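PDB 1OJQ: ADP-ribosyltransferase from Staphylococcus aureus, which transfers ADP-ribose from NAD+ to a protein acceptor, probably a Rho-type GTPase as in related C3 exoenzymes. Local coordinates for residues Ser70-Ser75 and Leu182-Thr187; Tyr34-Asn39 and Asn134-Thr139. One frame throughout, in Å; residues are numbered along the deposited sequence.

Contact 1: Ser70-Ser75 and Leu182-Thr187; sequences STISKS and LLPRGT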
loop_
_atom_site.group_PDB
_atom_site.type_symbol
_atom_site.label_atom_id
_atom_site.label_comp_id
_atom_site.label_asym_id
_atom_site.label_seq_id
_atom_site.Cartn_x
_atom_site.Cartn_y
_atom_site.Cartn_z
ATOM N N SER A 70 6.188 -6.915 14.934
ATOM C CA SER A 70 6.637 -6.130 16.085
ATOM C C SER A 70 7.244 -4.804 15.650
ATOM O O SER A 70 6.915 -3.744 16.208
ATOM C CB SER A 70 7.632 -6.971 16.896
ATOM O OG SER A 70 8.326 -6.127 17.791
ATOM N N THR A 71 8.102 -4.866 14.622
ATOM C CA THR A 71 8.705 -3.626 14.136
ATOM C C THR A 71 7.674 -2.574 13.732
ATOM O O THR A 71 7.738 -1.387 14.087
ATOM C CB THR A 71 9.623 -3.962 12.943
ATOM O OG1 THR A 71 10.655 -4.825 13.445
ATOM C CG2 THR A 71 10.256 -2.711 12.355
ATOM N N ILE A 72 6.679 -2.996 12.940
ATOM C CA ILE A 72 5.668 -2.029 12.457
ATOM C C ILE A 72 4.880 -1.457 13.620
ATOM O O ILE A 72 4.505 -0.282 13.629
ATOM C CB ILE A 72 4.784 -2.732 11.411
ATOM C CG1 ILE A 72 5.561 -3.141 10.140
ATOM C CG2 ILE A 72 3.551 -1.918 11.032
ATOM C CD1 ILE A 72 4.766 -4.022 9.177
ATOM N N SER A 73 4.611 -2.254 14.627
ATOM C CA SER A 73 3.807 -1.858 15.788
ATOM C C SER A 73 4.506 -0.792 16.614
ATOM O O SER A 73 3.875 -0.193 17.483
ATOM C CB SER A 73 3.510 -3.096 16.658
ATOM O OG SER A 73 4.634 -3.417 17.496
ATOM N N LYS A 74 5.803 -0.564 16.373
ATOM C CA LYS A 74 6.558 0.404 17.168
ATOM C C LYS A 74 6.241 1.852 16.825
ATOM O O LYS A 74 6.652 2.763 17.554
ATOM C CB LYS A 74 8.079 0.169 17.049
ATOM C CG LYS A 74 8.460 -1.075 17.857
ATOM C CD LYS A 74 9.966 -1.303 17.838
ATOM C CE LYS A 74 10.343 -2.546 18.638
ATOM N NZ LYS A 74 11.841 -2.679 18.681
ATOM N N SER A 75 5.525 2.072 15.723
ATOM C CA SER A 75 5.106 3.445 15.442
ATOM C C SER A 75 3.659 3.460 14.952
ATOM O O SER A 75 3.180 2.549 14.273
ATOM C CB SER A 75 5.991 4.171 14.428
ATOM O OG SER A 75 6.230 3.394 13.264
ATOM N N LEU A 182 5.229 1.253 5.437
ATOM C CA LEU A 182 4.882 -0.171 5.482
ATOM C C LEU A 182 3.713 -0.384 6.427
ATOM O O LEU A 182 3.820 0.024 7.584
ATOM C CB LEU A 182 6.134 -0.943 5.903
ATOM C CG LEU A 182 6.089 -2.458 5.717
ATOM C CD1 LEU A 182 5.875 -2.811 4.250
ATOM C CD2 LEU A 182 7.356 -3.075 6.294
ATOM N N LEU A 183 2.614 -0.984 5.994
ATOM C CA LEU A 183 1.452 -1.248 6.843
ATOM C C LEU A 183 1.391 -2.695 7.308
ATOM O O LEU A 183 1.904 -3.595 6.630
ATOM C CB LEU A 183 0.150 -0.895 6.088
ATOM C CG LEU A 183 0.106 0.507 5.449
ATOM C CD1 LEU A 183 -1.186 0.714 4.665
ATOM C CD2 LEU A 183 0.299 1.552 6.534
ATOM N N PRO A 184 0.771 -2.961 8.450
ATOM C CA PRO A 184 0.646 -4.297 8.993
ATOM C C PRO A 184 0.015 -5.277 8.009
ATOM O O PRO A 184 -0.806 -4.915 7.167
ATOM C CB PRO A 184 -0.370 -4.133 10.136
ATOM C CG PRO A 184 -0.230 -2.713 10.548
ATOM C CD PRO A 184 0.152 -1.944 9.318
ATOM N N ARG A 185 0.405 -6.529 8.181
ATOM C CA ARG A 185 -0.277 -7.600 7.462
ATOM C C ARG A 185 -1.746 -7.592 7.869
ATOM O O ARG A 185 -2.105 -7.266 8.993
ATOM C CB ARG A 185 0.379 -8.947 7.716
ATOM C CG ARG A 185 0.310 -9.424 9.175
ATOM C CD ARG A 185 1.207 -10.654 9.307
ATOM N NE ARG A 185 1.193 -11.218 10.648
ATOM C CZ ARG A 185 0.429 -12.238 11.006
ATOM N NH1 ARG A 185 -0.385 -12.795 10.107
ATOM N NH2 ARG A 185 0.465 -12.707 12.244
ATOM N N GLY A 186 -2.613 -7.942 6.917
ATOM C CA GLY A 186 -4.030 -8.028 7.240
ATOM C C GLY A 186 -4.709 -6.665 7.203
ATOM O O GLY A 186 -5.769 -6.451 7.801
ATOM N N THR A 187 -4.094 -5.729 6.484
ATOM C CA THR A 187 -4.692 -4.413 6.284
ATOM C C THR A 187 -5.988 -4.557 5.497
ATOM O O THR A 187 -6.060 -5.279 4.512
ATOM C CB THR A 187 -3.706 -3.455 5.579
ATOM O OG1 THR A 187 -2.692 -3.042 6.521
ATOM C CG2 THR A 187 -4.387 -2.181 5.112
#

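Contact 2: Tyr34-Asn39 and Asn134-Thr139; sequences YNYTKN and NGYSST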
loop_
_atom_site.group_PDB
_atom_site.type_symbol
_atom_site.label_atom_id
_atom_site.label_comp_id
_atom_site.label_asym_id
_atom_site.label_seq_id
_atom_site.Cartn_x
_atom_site.Cartn_y
_atom_site.Cartn_z
ATOM N N TYR A 34 14.742 -3.943 6.173
ATOM C CA TYR A 34 15.591 -3.933 4.970
ATOM C C TYR A 34 15.373 -5.214 4.177
ATOM O O TYR A 34 15.148 -5.191 2.970
ATOM C CB TYR A 34 17.078 -3.770 5.313
ATOM C CG TYR A 34 17.905 -3.470 4.082
ATOM C CD1 TYR A 34 18.138 -2.160 3.675
ATOM C CD2 TYR A 34 18.455 -4.488 3.310
ATOM C CE1 TYR A 34 18.880 -1.850 2.554
ATOM C CE2 TYR A 34 19.203 -4.197 2.182
ATOM C CZ TYR A 34 19.416 -2.890 1.808
ATOM O OH TYR A 34 20.164 -2.621 0.693
ATOM N N ASN A 35 15.467 -6.360 4.840
ATOM C CA ASN A 35 15.291 -7.630 4.139
ATOM C C ASN A 35 13.923 -7.735 3.475
ATOM O O ASN A 35 13.813 -8.303 2.384
ATOM C CB ASN A 35 15.512 -8.814 5.083
ATOM C CG ASN A 35 16.984 -9.007 5.384
ATOM O OD1 ASN A 35 17.871 -8.577 4.633
ATOM N ND2 ASN A 35 17.252 -9.650 6.513
ATOM N N TYR A 36 12.881 -7.201 4.103
ATOM C CA TYR A 36 11.563 -7.208 3.468
ATOM C C TYR A 36 11.597 -6.428 2.163
ATOM O O TYR A 36 11.078 -6.894 1.138
ATOM C CB TYR A 36 10.474 -6.680 4.442
ATOM C CG TYR A 36 9.117 -6.830 3.768
ATOM C CD1 TYR A 36 8.464 -8.059 3.819
ATOM C CD2 TYR A 36 8.518 -5.786 3.087
ATOM C CE1 TYR A 36 7.224 -8.212 3.201
ATOM C CE2 TYR A 36 7.287 -5.935 2.461
ATOM C CZ TYR A 36 6.649 -7.152 2.530
ATOM O OH TYR A 36 5.425 -7.312 1.906
ATOM N N THR A 37 12.173 -5.227 2.178
ATOM C CA THR A 37 12.216 -4.396 0.977
ATOM C C THR A 37 13.014 -5.055 -0.145
ATOM O O THR A 37 12.664 -4.825 -1.301
ATOM C CB THR A 37 12.808 -2.996 1.207
ATOM O OG1 THR A 37 14.215 -3.088 1.509
ATOM C CG2 THR A 37 12.112 -2.304 2.374
ATOM N N LYS A 38 14.021 -5.858 0.159
ATOM C CA LYS A 38 14.828 -6.567 -0.815
ATOM C C LYS A 38 14.079 -7.675 -1.561
ATOM O O LYS A 38 14.347 -7.914 -2.725
ATOM C CB LYS A 38 15.981 -7.313 -0.123
ATOM C CG LYS A 38 16.999 -6.492 0.616
ATOM C CD LYS A 38 17.996 -7.444 1.277
ATOM C CE LYS A 38 19.067 -7.881 0.291
ATOM N NZ LYS A 38 19.998 -8.860 0.939
ATOM N N ASN A 39 13.215 -8.354 -0.825
ATOM C CA ASN A 39 12.691 -9.675 -1.172
ATOM C C ASN A 39 11.486 -10.030 -0.301
ATOM O O ASN A 39 11.657 -10.721 0.701
ATOM C CB ASN A 39 13.808 -10.684 -0.957
ATOM C CG ASN A 39 13.668 -12.039 -1.610
ATOM O OD1 ASN A 39 12.938 -12.234 -2.586
ATOM N ND2 ASN A 39 14.417 -13.004 -1.059
ATOM N N ASN A 134 -3.497 -10.151 2.929
ATOM C CA ASN A 134 -2.992 -10.956 4.032
ATOM C C ASN A 134 -1.491 -10.831 4.220
ATOM O O ASN A 134 -0.979 -11.152 5.307
ATOM C CB ASN A 134 -3.387 -12.424 3.813
ATOM C CG ASN A 134 -4.862 -12.545 4.191
ATOM O OD1 ASN A 134 -5.253 -12.000 5.219
ATOM N ND2 ASN A 134 -5.628 -13.213 3.349
ATOM N N GLY A 135 -0.802 -10.387 3.169
ATOM C CA GLY A 135 0.606 -10.054 3.354
ATOM C C GLY A 135 0.696 -8.654 3.960
ATOM O O GLY A 135 -0.320 -8.133 4.411
ATOM N N TYR A 136 1.900 -8.105 3.962
ATOM C CA TYR A 136 2.113 -6.712 4.361
ATOM C C TYR A 136 1.718 -5.789 3.215
ATOM O O TYR A 136 1.607 -6.245 2.076
ATOM C CB TYR A 136 3.581 -6.474 4.770
ATOM C CG TYR A 136 3.894 -7.293 6.018
ATOM C CD1 TYR A 136 3.707 -6.805 7.300
ATOM C CD2 TYR A 136 4.398 -8.585 5.864
ATOM C CE1 TYR A 136 4.008 -7.581 8.428
ATOM C CE2 TYR A 136 4.686 -9.362 6.967
ATOM C CZ TYR A 136 4.490 -8.863 8.238
ATOM O OH TYR A 136 4.797 -9.672 9.308
ATOM N N SER A 137 1.497 -4.496 3.475
ATOM C CA SER A 137 1.142 -3.595 2.375
ATOM C C SER A 137 2.187 -2.490 2.252
ATOM O O SER A 137 2.437 -1.743 3.216
ATOM C CB SER A 137 -0.215 -2.954 2.628
ATOM O OG SER A 137 -1.268 -3.908 2.604
ATOM N N SER A 138 2.782 -2.393 1.078
ATOM C CA SER A 138 3.783 -1.366 0.811
ATOM C C SER A 138 3.120 -0.172 0.139
ATOM O O SER A 138 2.474 -0.372 -0.880
ATOM C CB SER A 138 4.892 -1.921 -0.087
ATOM O OG SER A 138 5.485 -3.049 0.558
ATOM N N THR A 139 3.271 1.019 0.684
ATOM C CA THR A 139 2.600 2.218 0.208
ATOM C C THR A 139 3.607 3.355 0.224
ATOM O O THR A 139 4.728 3.122 0.693
ATOM C CB THR A 139 1.397 2.618 1.091
ATOM O OG1 THR A 139 1.878 3.119 2.359
ATOM C CG2 THR A 139 0.517 1.413 1.399
HETATM O O HOH W 1 3.716 -9.466 2.286
HETATM O O HOH W 2 4.691 -5.610 0.216
#

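Contact 1: Ser70-Ser75 and Leu182-Thr187
L182 and I72 meet by the ends of their side chains. The delta methyl CD1 of I72 lies 4.0 Å from L182 CD2 and touches L182 CG as well. The two side chains cross at about a right angle, so they touch over a short length. L182 is turned to this place by CG standing anti to its backbone N (chi1 -167°). The same side chain also packs on L68, one turn earlier on helix 59-73, and on S138 of the neighbouring strand.

L183 joins in mainly through its backbone. Its side chain starts away from the helix and packs on S137 and T139. I72 CD1 lies beside its carbonyl group, 3.9 Å from L183 O, a plain van der Waals contact.

P184 takes the other branch of I72. I72 CG2 sits 3.8 Å from P184 CD and 3.9 Å from P184 CG, against that part of the pyrrolidine ring. The two branches of I72 thus divide the work: CD1 meets the leucine end and CG2 meets the proline.

R185 has no direct part in the packing, but it anchors the same loop to the same helix through a salt bridge from NE to D69. T187 OG1 donates to P184 O at 2.7 Å, in the carbonyl plane, and ties the turn that follows the strand back to the proline.

On the other segment, T71 and K74 turn their polar ends to D29, and S75 OG bonds to A164 O. The interface itself is apolar. One isoleucine near the end of helix 59-73 packs against the end of strand 180-183 and the proline after it by van der Waals contact, with no polar bond between the two segments.

Contact 2: Tyr34-Asn39 and Asn134-Thr139
Y36 and Y136 form an offset edge-to-face pair. The edge of Y136 is turned toward the face of Y36. Their planes stand at 71° and the ring centroids are 5.5 Å apart. The closest ring atoms are Y36 CE1 and Y136 CD2, at 3.9 Å.

Y36 reaches over from helix 27-38. Its chi1 of -175° sets CG opposite the backbone N and carries the ring across to 134-139. Its phenol end meets the start of the Y136 side chain: Y36 OH is 3.5 Å from Y136 CB, a packing contact. Helix 59-73 supports both rings through L68, and helix 41-49 does so through I43.

The hydroxyl of Y36 works through two waters, both in the plane of its ring. Water 1 is 2.8 Å from Y36 OH and accepts from the backbone N of Y136. Water 2 lies 2.7 Å from S138 OG. Its 2.5 Å distance to Y36 OH is very short, so that bridge is less certain. The bridge through water 1 to the backbone is the clear one. Y136 sends its own hydroxyl the other way, to D69.

S138 approaches Y36 at the ring edge, with OG near the ring plane and close to CE2. It also makes a weak hydrogen bond to E180, a residue of the NAD+ site.

The site is that of a C3-type ADP-ribosyltransferase. S138-T139-Q140 stands where related enzymes carry the Ser-Thr-Ser motif, within strand 137-140 and up to its end. T37, the next residue of the helix after Y36, and Q140 both bind NAD+. The tyrosine pair joins this strand to the helix that lines the nucleotide pocket.

Contacts 1 and 2 touch directly, and their centres are about 10 Å apart. Strands 137-140 and 180-183 are antiparallel neighbours, with a probable hydrogen bond from L183 N to S137 O at 2.9 Å. Y136 sits between the contacts: its CD1 is 3.5 Å from I72 CD1 and 3.4 Å from R185 N. D69, the partner of both Y136 and R185, links them too. Contact 2 holds T37 of the NAD+ site. Contact 1 comes near that site through L182, whose side chain is about 6 Å from that of T37 and about 4 Å from that of E180. No NAD+ is bound in this model.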